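Local atomic coordinates of octaprenyl Pyrophosphate Synthase (Helicobacter pylori, PDB entry 3TC1), a protein that probably catalyses the stepwise condensation of isopentenyl pyrophosphate onto an allylic pyrophosphate primer, building the long octaprenyl chain. Residues K7-K12 with K58-C63; E146-D151 with L243-F248; L230-K235 with K264-I269. One frame throughout, in Å; residues are numbered along the deposited sequence.

Interaction 1: K7-K12 with K58-C63; sequences KAIQNK and KALNLC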
ATOM      1  N   LYS B   7     -16.373   7.146 -18.474  1.00 20.30           N
ATOM      2  CA  LYS B   7     -17.276   6.039 -18.222  1.00 22.24           C
ATOM      3  C   LYS B   7     -16.548   4.724 -18.506  1.00 20.59           C
ATOM      4  O   LYS B   7     -16.725   3.738 -17.793  1.00 18.22           O
ATOM      5  CB  LYS B   7     -18.495   6.167 -19.136  1.00 38.92           C
ATOM      6  CG  LYS B   7     -19.796   5.741 -18.502  1.00 43.60           C
ATOM      7  CD  LYS B   7     -19.809   4.262 -18.212  1.00 48.53           C
ATOM      8  CE  LYS B   7     -21.010   3.900 -17.359  1.00 51.82           C
ATOM      9  NZ  LYS B   7     -20.975   4.636 -16.063  1.00 53.65           N
ATOM     10  N   ALA B   8     -15.738   4.717 -19.559  1.00 21.42           N
ATOM     11  CA  ALA B   8     -14.985   3.522 -19.930  1.00 20.72           C
ATOM     12  C   ALA B   8     -13.914   3.236 -18.876  1.00 20.01           C
ATOM     13  O   ALA B   8     -13.597   2.085 -18.609  1.00 19.46           O
ATOM     14  CB  ALA B   8     -14.344   3.709 -21.307  1.00 23.25           C
ATOM     15  N   ILE B   9     -13.355   4.289 -18.286  1.00 18.42           N
ATOM     16  CA  ILE B   9     -12.332   4.135 -17.244  1.00 18.24           C
ATOM     17  C   ILE B   9     -12.993   3.594 -15.976  1.00 19.44           C
ATOM     18  O   ILE B   9     -12.443   2.738 -15.282  1.00 19.35           O
ATOM     19  CB  ILE B   9     -11.649   5.494 -16.950  1.00 20.06           C
ATOM     20  CG1 ILE B   9     -10.847   5.934 -18.180  1.00 18.31           C
ATOM     21  CG2 ILE B   9     -10.742   5.385 -15.721  1.00 18.97           C
ATOM     22  CD1 ILE B   9     -10.382   7.371 -18.132  1.00 13.91           C
ATOM     23  N   GLN B  10     -14.184   4.100 -15.685  1.00 19.97           N
ATOM     24  CA  GLN B  10     -14.956   3.669 -14.524  1.00 21.30           C
ATOM     25  C   GLN B  10     -15.221   2.164 -14.661  1.00 20.99           C
ATOM     26  O   GLN B  10     -15.092   1.397 -13.699  1.00 19.94           O
ATOM     27  CB  GLN B  10     -16.275   4.444 -14.490  1.00 41.22           C
ATOM     28  CG  GLN B  10     -17.207   4.117 -13.342  1.00 48.08           C
ATOM     29  CD  GLN B  10     -18.529   4.866 -13.449  1.00 52.37           C
ATOM     30  OE1 GLN B  10     -18.555   6.096 -13.542  1.00 54.39           O
ATOM     31  NE2 GLN B  10     -19.633   4.126 -13.437  1.00 54.56           N
ATOM     32  N   ASN B  11     -15.590   1.741 -15.865  1.00 16.17           N
ATOM     33  CA  ASN B  11     -15.863   0.334 -16.113  1.00 17.60           C
ATOM     34  C   ASN B  11     -14.606  -0.540 -16.089  1.00 16.87           C
ATOM     35  O   ASN B  11     -14.673  -1.714 -15.716  1.00 16.98           O
ATOM     36  CB  ASN B  11     -16.618   0.169 -17.434  1.00 27.36           C
ATOM     37  CG  ASN B  11     -18.045   0.690 -17.350  1.00 30.95           C
ATOM     38  OD1 ASN B  11     -18.705   0.552 -16.317  1.00 33.94           O
ATOM     39  ND2 ASN B  11     -18.532   1.277 -18.435  1.00 32.82           N
ATOM     40  N   LYS B  12     -13.465   0.021 -16.480  1.00 17.76           N
ATOM     41  CA  LYS B  12     -12.211  -0.733 -16.452  1.00 19.21           C
ATOM     42  C   LYS B  12     -11.827  -1.024 -15.004  1.00 18.78           C
ATOM     43  O   LYS B  12     -11.360  -2.121 -14.679  1.00 18.36           O
ATOM     44  CB  LYS B  12     -11.081   0.048 -17.130  1.00 23.41           C
ATOM     45  CG  LYS B  12     -11.063  -0.069 -18.646  1.00 29.46           C
ATOM     46  CD  LYS B  12      -9.846   0.630 -19.246  1.00 32.22           C
ATOM     47  CE  LYS B  12      -9.707   0.327 -20.734  1.00 34.13           C
ATOM     48  NZ  LYS B  12      -9.450  -1.123 -20.980  1.00 34.23           N
ATOM     49  N   LYS B  58      -4.729   1.617 -24.461  1.00 20.02           N
ATOM     50  CA  LYS B  58      -3.569   1.698 -23.574  1.00 19.56           C
ATOM     51  C   LYS B  58      -3.673   2.962 -22.728  1.00 18.11           C
ATOM     52  O   LYS B  58      -3.326   2.961 -21.551  1.00 16.70           O
ATOM     53  CB  LYS B  58      -2.261   1.764 -24.371  1.00 26.67           C
ATOM     54  CG  LYS B  58      -1.749   0.453 -24.946  1.00 29.79           C
ATOM     55  CD  LYS B  58      -0.350   0.682 -25.525  1.00 33.06           C
ATOM     56  CE  LYS B  58       0.345  -0.608 -25.950  1.00 35.30           C
ATOM     57  NZ  LYS B  58      -0.077  -1.084 -27.292  1.00 38.20           N
ATOM     58  N   ALA B  59      -4.138   4.045 -23.345  1.00 16.19           N
ATOM     59  CA  ALA B  59      -4.284   5.316 -22.650  1.00 15.54           C
ATOM     60  C   ALA B  59      -5.358   5.211 -21.567  1.00 16.73           C
ATOM     61  O   ALA B  59      -5.197   5.734 -20.465  1.00 15.54           O
ATOM     62  CB  ALA B  59      -4.637   6.409 -23.638  1.00 14.72           C
ATOM     63  N   LEU B  60      -6.455   4.535 -21.880  1.00 19.53           N
ATOM     64  CA  LEU B  60      -7.514   4.362 -20.901  1.00 20.89           C
ATOM     65  C   LEU B  60      -6.981   3.495 -19.758  1.00 21.15           C
ATOM     66  O   LEU B  60      -7.331   3.705 -18.594  1.00 20.38           O
ATOM     67  CB  LEU B  60      -8.735   3.714 -21.554  1.00 21.07           C
ATOM     68  CG  LEU B  60      -9.350   4.576 -22.665  1.00 22.86           C
ATOM     69  CD1 LEU B  60     -10.510   3.840 -23.315  1.00 25.50           C
ATOM     70  CD2 LEU B  60      -9.810   5.904 -22.092  1.00 20.71           C
ATOM     71  N   ASN B  61      -6.125   2.528 -20.091  1.00 17.12           N
ATOM     72  CA  ASN B  61      -5.538   1.668 -19.066  1.00 17.47           C
ATOM     73  C   ASN B  61      -4.663   2.501 -18.146  1.00 15.34           C
ATOM     74  O   ASN B  61      -4.651   2.294 -16.932  1.00 14.08           O
ATOM     75  CB  ASN B  61      -4.686   0.552 -19.685  1.00 17.30           C
ATOM     76  CG  ASN B  61      -5.520  -0.571 -20.252  1.00 21.00           C
ATOM     77  OD1 ASN B  61      -6.719  -0.647 -20.004  1.00 22.99           O
ATOM     78  ND2 ASN B  61      -4.886  -1.462 -21.012  1.00 21.29           N
ATOM     79  N   LEU B  62      -3.921   3.438 -18.726  1.00 14.12           N
ATOM     80  CA  LEU B  62      -3.050   4.304 -17.942  1.00 14.43           C
ATOM     81  C   LEU B  62      -3.866   5.162 -16.982  1.00 16.21           C
ATOM     82  O   LEU B  62      -3.475   5.364 -15.825  1.00 15.81           O
ATOM     83  CB  LEU B  62      -2.218   5.207 -18.859  1.00 13.61           C
ATOM     84  CG  LEU B  62      -1.191   6.095 -18.141  1.00 15.36           C
ATOM     85  CD1 LEU B  62      -0.208   5.221 -17.384  1.00 17.41           C
ATOM     86  CD2 LEU B  62      -0.437   6.955 -19.155  1.00 16.38           C
ATOM     87  N   CYS B  63      -4.989   5.685 -17.472  1.00 18.10           N
ATOM     88  CA  CYS B  63      -5.867   6.513 -16.649  1.00 17.01           C
ATOM     89  C   CYS B  63      -6.448   5.665 -15.519  1.00 17.13           C
ATOM     90  O   CYS B  63      -6.627   6.138 -14.399  1.00 15.53           O
ATOM     91  CB  CYS B  63      -7.010   7.088 -17.491  1.00 18.05           C
ATOM     92  SG  CYS B  63      -6.518   8.366 -18.676  1.00 20.62           S
TER

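Interaction 2: E146-D151 with L243-F248; sequences ECFNSD and LLISYF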
ATOM      1  N   GLU B 146       2.203  17.472  13.895  1.00 26.93           N
ATOM      2  CA  GLU B 146       2.193  17.221  15.334  1.00 28.89           C
ATOM      3  C   GLU B 146       2.157  18.516  16.145  1.00 27.44           C
ATOM      4  O   GLU B 146       1.780  18.511  17.315  1.00 26.73           O
ATOM      5  CB  GLU B 146       3.410  16.394  15.751  1.00 58.84           C
ATOM      6  CG  GLU B 146       3.302  14.915  15.423  1.00 65.26           C
ATOM      7  CD  GLU B 146       4.428  14.102  16.035  1.00 69.70           C
ATOM      8  OE1 GLU B 146       4.594  14.155  17.273  1.00 73.12           O
ATOM      9  OE2 GLU B 146       5.144  13.410  15.281  1.00 73.38           O
ATOM     10  N   CYS B 147       2.564  19.620  15.529  1.00 19.85           N
ATOM     11  CA  CYS B 147       2.549  20.909  16.217  1.00 20.71           C
ATOM     12  C   CYS B 147       2.424  22.029  15.197  1.00 17.80           C
ATOM     13  O   CYS B 147       2.687  21.824  14.012  1.00 16.65           O
ATOM     14  CB  CYS B 147       3.824  21.100  17.046  1.00 33.75           C
ATOM     15  SG  CYS B 147       5.330  21.287  16.079  1.00 43.55           S
ATOM     16  N   PHE B 148       2.010  23.207  15.652  1.00 17.08           N
ATOM     17  CA  PHE B 148       1.864  24.340  14.751  1.00 17.71           C
ATOM     18  C   PHE B 148       3.162  24.521  13.973  1.00 17.74           C
ATOM     19  O   PHE B 148       4.249  24.463  14.551  1.00 17.82           O
ATOM     20  CB  PHE B 148       1.559  25.618  15.536  1.00 18.46           C
ATOM     21  CG  PHE B 148       1.416  26.837  14.669  1.00 20.59           C
ATOM     22  CD1 PHE B 148       0.207  27.125  14.044  1.00 20.66           C
ATOM     23  CD2 PHE B 148       2.504  27.679  14.452  1.00 20.64           C
ATOM     24  CE1 PHE B 148       0.087  28.237  13.212  1.00 20.58           C
ATOM     25  CE2 PHE B 148       2.395  28.789  13.624  1.00 17.88           C
ATOM     26  CZ  PHE B 148       1.185  29.069  13.003  1.00 19.81           C
ATOM     27  N   ASN B 149       3.048  24.732  12.664  1.00 16.80           N
ATOM     28  CA  ASN B 149       4.225  24.925  11.820  1.00 18.54           C
ATOM     29  C   ASN B 149       4.244  26.292  11.139  1.00 18.95           C
ATOM     30  O   ASN B 149       3.273  26.678  10.493  1.00 16.47           O
ATOM     31  CB  ASN B 149       4.290  23.850  10.731  1.00 17.78           C
ATOM     32  CG  ASN B 149       5.330  24.171   9.678  1.00 20.93           C
ATOM     33  OD1 ASN B 149       6.490  24.421  10.004  1.00 19.80           O
ATOM     34  ND2 ASN B 149       4.921  24.177   8.407  1.00 17.63           N
ATOM     35  N   SER B 150       5.357  27.008  11.268  1.00 18.01           N
ATOM     36  CA  SER B 150       5.478  28.321  10.645  1.00 20.37           C
ATOM     37  C   SER B 150       6.494  28.307   9.500  1.00 20.69           C
ATOM     38  O   SER B 150       6.730  29.335   8.862  1.00 20.87           O
ATOM     39  CB  SER B 150       5.904  29.363  11.683  1.00 23.61           C
ATOM     40  OG  SER B 150       7.245  29.149  12.078  1.00 23.69           O
ATOM     41  N   ASP B 151       7.099  27.147   9.250  1.00 19.98           N
ATOM     42  CA  ASP B 151       8.091  27.017   8.182  1.00 19.10           C
ATOM     43  C   ASP B 151       7.372  26.717   6.874  1.00 18.60           C
ATOM     44  O   ASP B 151       6.931  25.589   6.644  1.00 15.12           O
ATOM     45  CB  ASP B 151       9.073  25.881   8.493  1.00 24.00           C
ATOM     46  CG  ASP B 151      10.233  25.814   7.499  1.00 25.79           C
ATOM     47  OD1 ASP B 151      10.094  26.317   6.361  1.00 25.19           O
ATOM     48  OD2 ASP B 151      11.285  25.243   7.853  1.00 26.26           O
ATOM     49  N   LEU B 243      -2.653  33.351  20.214  1.00 16.70           N
ATOM     50  CA  LEU B 243      -4.003  32.816  20.095  1.00 16.84           C
ATOM     51  C   LEU B 243      -4.105  31.783  18.974  1.00 16.04           C
ATOM     52  O   LEU B 243      -4.675  30.707  19.162  1.00 14.45           O
ATOM     53  CB  LEU B 243      -5.014  33.941  19.840  1.00 17.28           C
ATOM     54  CG  LEU B 243      -5.306  34.924  20.980  1.00 20.02           C
ATOM     55  CD1 LEU B 243      -6.369  35.934  20.528  1.00 19.69           C
ATOM     56  CD2 LEU B 243      -5.792  34.160  22.204  1.00 21.44           C
ATOM     57  N   LEU B 244      -3.562  32.112  17.806  1.00 15.50           N
ATOM     58  CA  LEU B 244      -3.617  31.186  16.681  1.00 15.31           C
ATOM     59  C   LEU B 244      -2.983  29.857  17.069  1.00 15.78           C
ATOM     60  O   LEU B 244      -3.556  28.796  16.824  1.00 17.62           O
ATOM     61  CB  LEU B 244      -2.904  31.769  15.459  1.00 12.64           C
ATOM     62  CG  LEU B 244      -2.947  30.882  14.210  1.00 12.24           C
ATOM     63  CD1 LEU B 244      -4.392  30.664  13.779  1.00 11.58           C
ATOM     64  CD2 LEU B 244      -2.146  31.545  13.091  1.00 14.00           C
ATOM     65  N   ILE B 245      -1.805  29.913  17.684  1.00 16.11           N
ATOM     66  CA  ILE B 245      -1.128  28.694  18.103  1.00 17.35           C
ATOM     67  C   ILE B 245      -1.981  27.912  19.107  1.00 17.31           C
ATOM     68  O   ILE B 245      -2.076  26.686  19.035  1.00 14.83           O
ATOM     69  CB  ILE B 245       0.256  29.003  18.724  1.00 18.09           C
ATOM     70  CG1 ILE B 245       1.197  29.540  17.640  1.00 19.25           C
ATOM     71  CG2 ILE B 245       0.843  27.734  19.352  1.00 18.83           C
ATOM     72  CD1 ILE B 245       2.578  29.914  18.140  1.00 21.42           C
ATOM     73  N   SER B 246      -2.618  28.624  20.030  1.00 18.50           N
ATOM     74  CA  SER B 246      -3.464  27.983  21.031  1.00 17.77           C
ATOM     75  C   SER B 246      -4.683  27.326  20.378  1.00 18.74           C
ATOM     76  O   SER B 246      -5.279  26.413  20.946  1.00 18.16           O
ATOM     77  CB  SER B 246      -3.946  29.005  22.057  1.00 16.44           C
ATOM     78  OG  SER B 246      -4.998  29.790  21.517  1.00 15.53           O
ATOM     79  N   TYR B 247      -5.067  27.794  19.195  1.00 15.55           N
ATOM     80  CA  TYR B 247      -6.219  27.207  18.522  1.00 15.23           C
ATOM     81  C   TYR B 247      -5.845  25.997  17.670  1.00 15.88           C
ATOM     82  O   TYR B 247      -6.714  25.348  17.091  1.00 13.39           O
ATOM     83  CB  TYR B 247      -6.936  28.250  17.655  1.00 12.78           C
ATOM     84  CG  TYR B 247      -7.529  29.397  18.446  1.00 16.62           C
ATOM     85  CD1 TYR B 247      -7.877  29.236  19.793  1.00 15.06           C
ATOM     86  CD2 TYR B 247      -7.759  30.640  17.849  1.00 16.19           C
ATOM     87  CE1 TYR B 247      -8.439  30.285  20.526  1.00 15.65           C
ATOM     88  CE2 TYR B 247      -8.322  31.691  18.571  1.00 16.25           C
ATOM     89  CZ  TYR B 247      -8.657  31.508  19.908  1.00 18.00           C
ATOM     90  OH  TYR B 247      -9.200  32.552  20.632  1.00 19.38           O
ATOM     91  N   PHE B 248      -4.552  25.696  17.601  1.00 15.92           N
ATOM     92  CA  PHE B 248      -4.072  24.552  16.826  1.00 17.13           C
ATOM     93  C   PHE B 248      -4.820  23.288  17.271  1.00 17.46           C
ATOM     94  O   PHE B 248      -4.918  23.002  18.466  1.00 17.69           O
ATOM     95  CB  PHE B 248      -2.564  24.377  17.044  1.00 17.49           C
ATOM     96  CG  PHE B 248      -1.953  23.258  16.243  1.00 16.96           C
ATOM     97  CD1 PHE B 248      -1.867  23.342  14.856  1.00 16.43           C
ATOM     98  CD2 PHE B 248      -1.455  22.123  16.879  1.00 17.63           C
ATOM     99  CE1 PHE B 248      -1.292  22.311  14.110  1.00 16.16           C
ATOM    100  CE2 PHE B 248      -0.874  21.080  16.139  1.00 16.57           C
ATOM    101  CZ  PHE B 248      -0.793  21.175  14.756  1.00 15.99           C
TER

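Interaction 3: L230-K235 with K264-I269; sequences LLLYEK and KQYGII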
ATOM      1  N   LEU B 230      -0.253  30.091   7.346  1.00 13.52           N
ATOM      2  CA  LEU B 230       1.148  30.482   7.286  1.00 14.39           C
ATOM      3  C   LEU B 230       1.264  31.977   6.969  1.00 14.67           C
ATOM      4  O   LEU B 230       1.996  32.709   7.633  1.00 13.19           O
ATOM      5  CB  LEU B 230       1.870  29.659   6.214  1.00 12.97           C
ATOM      6  CG  LEU B 230       2.034  28.184   6.601  1.00  9.76           C
ATOM      7  CD1 LEU B 230       2.294  27.328   5.371  1.00 12.81           C
ATOM      8  CD2 LEU B 230       3.176  28.077   7.617  1.00 11.38           C
ATOM      9  N   LEU B 231       0.537  32.421   5.949  1.00 15.62           N
ATOM     10  CA  LEU B 231       0.565  33.830   5.557  1.00 15.78           C
ATOM     11  C   LEU B 231      -0.008  34.715   6.666  1.00 15.80           C
ATOM     12  O   LEU B 231       0.497  35.809   6.922  1.00 15.64           O
ATOM     13  CB  LEU B 231      -0.218  34.031   4.254  1.00 16.85           C
ATOM     14  CG  LEU B 231       0.360  33.339   3.012  1.00 14.98           C
ATOM     15  CD1 LEU B 231      -0.539  33.583   1.813  1.00 14.45           C
ATOM     16  CD2 LEU B 231       1.765  33.871   2.739  1.00 17.11           C
ATOM     17  N   LEU B 232      -1.063  34.241   7.322  1.00 13.41           N
ATOM     18  CA  LEU B 232      -1.672  34.997   8.417  1.00 14.16           C
ATOM     19  C   LEU B 232      -0.683  35.148   9.567  1.00 12.69           C
ATOM     20  O   LEU B 232      -0.477  36.243  10.085  1.00 13.47           O
ATOM     21  CB  LEU B 232      -2.933  34.289   8.938  1.00 11.23           C
ATOM     22  CG  LEU B 232      -3.583  34.983  10.148  1.00 14.00           C
ATOM     23  CD1 LEU B 232      -4.056  36.386   9.743  1.00 12.68           C
ATOM     24  CD2 LEU B 232      -4.754  34.159  10.664  1.00 11.47           C
ATOM     25  N   TYR B 233      -0.071  34.035   9.961  1.00 13.11           N
ATOM     26  CA  TYR B 233       0.892  34.021  11.061  1.00 14.82           C
ATOM     27  C   TYR B 233       2.010  35.052  10.890  1.00 15.73           C
ATOM     28  O   TYR B 233       2.463  35.657  11.860  1.00 13.56           O
ATOM     29  CB  TYR B 233       1.518  32.628  11.195  1.00 17.32           C
ATOM     30  CG  TYR B 233       2.484  32.526  12.349  1.00 21.19           C
ATOM     31  CD1 TYR B 233       2.022  32.420  13.660  1.00 22.07           C
ATOM     32  CD2 TYR B 233       3.860  32.576  12.137  1.00 21.62           C
ATOM     33  CE1 TYR B 233       2.906  32.369  14.732  1.00 23.38           C
ATOM     34  CE2 TYR B 233       4.753  32.528  13.201  1.00 22.61           C
ATOM     35  CZ  TYR B 233       4.267  32.422  14.493  1.00 22.65           C
ATOM     36  OH  TYR B 233       5.141  32.355  15.548  1.00 27.69           O
ATOM     37  N   GLU B 234       2.468  35.221   9.655  1.00 16.51           N
ATOM     38  CA  GLU B 234       3.529  36.174   9.340  1.00 20.64           C
ATOM     39  C   GLU B 234       3.114  37.643   9.513  1.00 20.86           C
ATOM     40  O   GLU B 234       3.972  38.526   9.586  1.00 22.79           O
ATOM     41  CB  GLU B 234       4.006  35.948   7.900  1.00 29.89           C
ATOM     42  CG  GLU B 234       4.895  34.725   7.727  1.00 37.69           C
ATOM     43  CD  GLU B 234       4.927  34.215   6.296  1.00 40.86           C
ATOM     44  OE1 GLU B 234       4.891  35.042   5.361  1.00 41.73           O
ATOM     45  OE2 GLU B 234       5.002  32.981   6.109  1.00 45.10           O
ATOM     46  N   LYS B 235       1.810  37.902   9.583  1.00 17.81           N
ATOM     47  CA  LYS B 235       1.293  39.270   9.729  1.00 18.58           C
ATOM     48  C   LYS B 235       0.734  39.578  11.118  1.00 18.56           C
ATOM     49  O   LYS B 235       0.593  40.745  11.488  1.00 19.17           O
ATOM     50  CB  LYS B 235       0.170  39.528   8.716  1.00 21.29           C
ATOM     51  CG  LYS B 235       0.517  39.286   7.263  1.00 26.40           C
ATOM     52  CD  LYS B 235       1.196  40.486   6.635  1.00 29.60           C
ATOM     53  CE  LYS B 235       1.410  40.258   5.145  1.00 31.88           C
ATOM     54  NZ  LYS B 235       0.127  39.985   4.436  1.00 35.63           N
ATOM     55  N   LYS B 264      -9.478  38.196   6.894  1.00 15.57           N
ATOM     56  CA  LYS B 264      -9.990  39.423   6.279  1.00 16.41           C
ATOM     57  C   LYS B 264      -9.117  40.610   6.666  1.00 15.61           C
ATOM     58  O   LYS B 264      -8.731  41.422   5.819  1.00 14.62           O
ATOM     59  CB  LYS B 264     -11.430  39.695   6.730  1.00 16.72           C
ATOM     60  CG  LYS B 264     -12.483  38.783   6.115  1.00 19.47           C
ATOM     61  CD  LYS B 264     -13.861  39.132   6.669  1.00 27.47           C
ATOM     62  CE  LYS B 264     -14.943  38.185   6.160  1.00 30.07           C
ATOM     63  NZ  LYS B 264     -15.190  38.332   4.699  1.00 33.26           N
ATOM     64  N   GLN B 265      -8.807  40.699   7.957  1.00 11.97           N
ATOM     65  CA  GLN B 265      -7.992  41.785   8.474  1.00 13.40           C
ATOM     66  C   GLN B 265      -6.675  41.976   7.727  1.00 14.04           C
ATOM     67  O   GLN B 265      -6.234  43.109   7.499  1.00 11.72           O
ATOM     68  CB  GLN B 265      -7.701  41.554   9.957  1.00 13.74           C
ATOM     69  CG  GLN B 265      -6.817  42.625  10.586  1.00 15.07           C
ATOM     70  CD  GLN B 265      -6.613  42.405  12.075  1.00 15.65           C
ATOM     71  OE1 GLN B 265      -7.130  41.450  12.648  1.00 16.76           O
ATOM     72  NE2 GLN B 265      -5.855  43.291  12.707  1.00 16.62           N
ATOM     73  N   TYR B 266      -6.041  40.874   7.344  1.00 16.08           N
ATOM     74  CA  TYR B 266      -4.767  40.972   6.656  1.00 16.10           C
ATOM     75  C   TYR B 266      -4.815  40.573   5.185  1.00 17.78           C
ATOM     76  O   TYR B 266      -3.781  40.307   4.576  1.00 19.16           O
ATOM     77  CB  TYR B 266      -3.718  40.157   7.422  1.00 17.02           C
ATOM     78  CG  TYR B 266      -3.421  40.723   8.800  1.00 16.32           C
ATOM     79  CD1 TYR B 266      -2.644  41.874   8.950  1.00 18.28           C
ATOM     80  CD2 TYR B 266      -3.935  40.126   9.954  1.00 18.76           C
ATOM     81  CE1 TYR B 266      -2.387  42.413  10.213  1.00 19.37           C
ATOM     82  CE2 TYR B 266      -3.684  40.659  11.221  1.00 17.54           C
ATOM     83  CZ  TYR B 266      -2.908  41.802  11.342  1.00 19.93           C
ATOM     84  OH  TYR B 266      -2.651  42.334  12.591  1.00 21.93           O
ATOM     85  N   GLY B 267      -6.016  40.556   4.615  1.00 16.21           N
ATOM     86  CA  GLY B 267      -6.178  40.218   3.210  1.00 18.05           C
ATOM     87  C   GLY B 267      -5.530  38.903   2.813  1.00 17.48           C
ATOM     88  O   GLY B 267      -4.938  38.788   1.739  1.00 16.27           O
ATOM     89  N   ILE B 268      -5.653  37.903   3.676  1.00 16.84           N
ATOM     90  CA  ILE B 268      -5.047  36.601   3.421  1.00 14.33           C
ATOM     91  C   ILE B 268      -5.693  35.848   2.264  1.00 16.94           C
ATOM     92  O   ILE B 268      -5.016  35.126   1.532  1.00 17.24           O
ATOM     93  CB  ILE B 268      -5.099  35.729   4.697  1.00 14.35           C
ATOM     94  CG1 ILE B 268      -4.399  36.461   5.845  1.00 11.82           C
ATOM     95  CG2 ILE B 268      -4.442  34.376   4.447  1.00 13.13           C
ATOM     96  CD1 ILE B 268      -2.930  36.842   5.555  1.00 11.96           C
ATOM     97  N   ILE B 269      -7.002  36.012   2.086  1.00 15.34           N
ATOM     98  CA  ILE B 269      -7.680  35.299   1.014  1.00 17.01           C
ATOM     99  C   ILE B 269      -7.117  35.697  -0.349  1.00 17.50           C
ATOM    100  O   ILE B 269      -6.782  34.835  -1.166  1.00 15.70           O
ATOM    101  CB  ILE B 269      -9.208  35.554   1.030  1.00 13.92           C
ATOM    102  CG1 ILE B 269      -9.786  35.225   2.410  1.00 18.29           C
ATOM    103  CG2 ILE B 269      -9.883  34.727  -0.059  1.00 15.18           C
ATOM    104  CD1 ILE B 269      -9.555  33.807   2.875  1.00 19.39           C
TER

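Interaction 1: K7-K12 with K58-C63
Ile-9 forms the apolar centre, reaching between Leu-60 and Cys-63. Its CB does not aim at the other helix, but its longer branch turns inward. CG1 lies beside the backbone N and anti to the carbonyl carbon (chi1 -67°), and this carries CD1 across the gap. There CD1 of Ile-9 presses on CB of Cys-63 at 3.4 Å, closer than carbons usually pack. The sulfur, SG of Cys-63, is a little farther from the same CD1 of Ile-9, at 4.0 Å. One turn earlier on the second helix, CD2 of Leu-60 rests 4.0 Å from CG1 of Ile-9. The other methyl, CD1 of Leu-60, meets CB of Ala-8 more loosely, at 4.3 Å. Ser-40 of helix 38-44 touches both Ile-9 and Cys-63, and so borders this apolar patch.

The two segments belong to helices 3-18 and 53-80 of the all-helical isoprenoid synthase fold. Over these short segments the axes cross at -66° and approach to 9.3 Å. The N-terminal helix therefore lies across the long helix here rather than along it, and within these segments the touching residues span little more than a turn of each.

Outward from the centre, Lys-12 runs at about a right angle over Leu-60. Its CE sits 3.6 Å from CB of Leu-60, so the aliphatic part of the lysine extends the apolar patch. The chain is extended until its last torsion, where it bends and delivers the ammonium group to Asn-61. NZ of Lys-12 donates to OD1 of Asn-61 at 2.9 Å. The C=O...N angle is 148°, and the nitrogen is tilted somewhat from the carbonyl plane. The same NZ makes a salt bridge to Asp-57, so two side chains of helix 53-80 hold it.

Interaction 2: E146-D151 with L243-F248
Next to Phe-148, which packs on Ile-245 and Phe-248, the side chain of Asn-149 forms an Asx turn. Its OD1 accepts from N of Asp-151 at 2.9 Å, with the donor above the carbonyl plane. Its ND2 gives a second bond, to O of Asp-151 at 3.0 Å. The amide is thus held at both ends, and the loop between helices 121-144 and 152-177 is shaped just before Asp-151 caps the second helix. In this isoprenoid synthase fold, the loop meets the end of helix 238-246.

The Phe-148 ring points across because CG is anti to the backbone N (chi1 179°). CG1 of Ile-245 lies over one face, 4.1 Å from the ring centroid and 19° off the normal, a CH-pi contact. CD2 of Leu-244 approaches CE1 of Phe-148 obliquely, at 4.0 Å. Tyr-233 also meets this ring.

Phe-248 takes the backbone of the loop instead. The peptide joining Cys-147 and Phe-148 lies over one face of its ring. C of Cys-147 is 3.4 Å from CZ of Phe-248, and N of Phe-148 sits 3.5 Å above the plane of the Phe-248 ring, over its centre.

Interaction 3: L230-K235 with K264-I269
Leu-231 meets the second segment at Ile-268, whose CD1 comes 3.8 Å from C of Leu-231 and 4.1 Å from CB of Leu-231. Leu-232 is the next residue and does more. Its backbone receives the end of Ile-268, with CD1 of Ile-268 3.6 Å from CA of Leu-232. Its own CG stands anti to the backbone N (chi1 177°), which swings the leucine end toward the other segment. CD1 of Leu-232 then meets two partners, 3.9 Å from CG1 of Ile-268 and 3.7 Å from CD2 of Tyr-266.

Lys-235 follows, near the end of helix 227-233. Its CB lies over one face of the Tyr-266 ring, 4.0 Å from the centroid and 25° off the normal, a CH-pi contact. CG of Gln-265 lies over the opposite face, so the ring is held between two aliphatic groups. The lysine chain is bent at two torsions, and its NZ forms a salt bridge with Glu-271.

The second segment is the turn joining helices 253-265 and 268-286. Gly-267, with positive phi, is the C-prime residue of a Schellman motif that ends the first of them. The turn brings Tyr-266 and Ile-268 to helix 227-233. Between the segments the contact is held by shape and dispersion, so the lysine charge is probably met outside it, by Glu-271.

Overall arrangement
Interaction 1 stands apart from the other two, on the opposite side of the chain's centre. Its centre is 42 Å from that of interaction 2 and 43 Å from that of interaction 3. It is a partly buried crossing of two helices, and it alone has a hydrogen bond between its segments. Interactions 2 and 3 are neighbours, with centres 14 Å apart. They join loops and helix ends, and they touch where Phe-148 and Ser-150 meet Tyr-233. Interaction 2 is a surface contact built on aromatic rings and a backbone peptide. Interaction 3 is more buried, with aliphatic side chains and a tyrosine ring within it and a lysine at its edge.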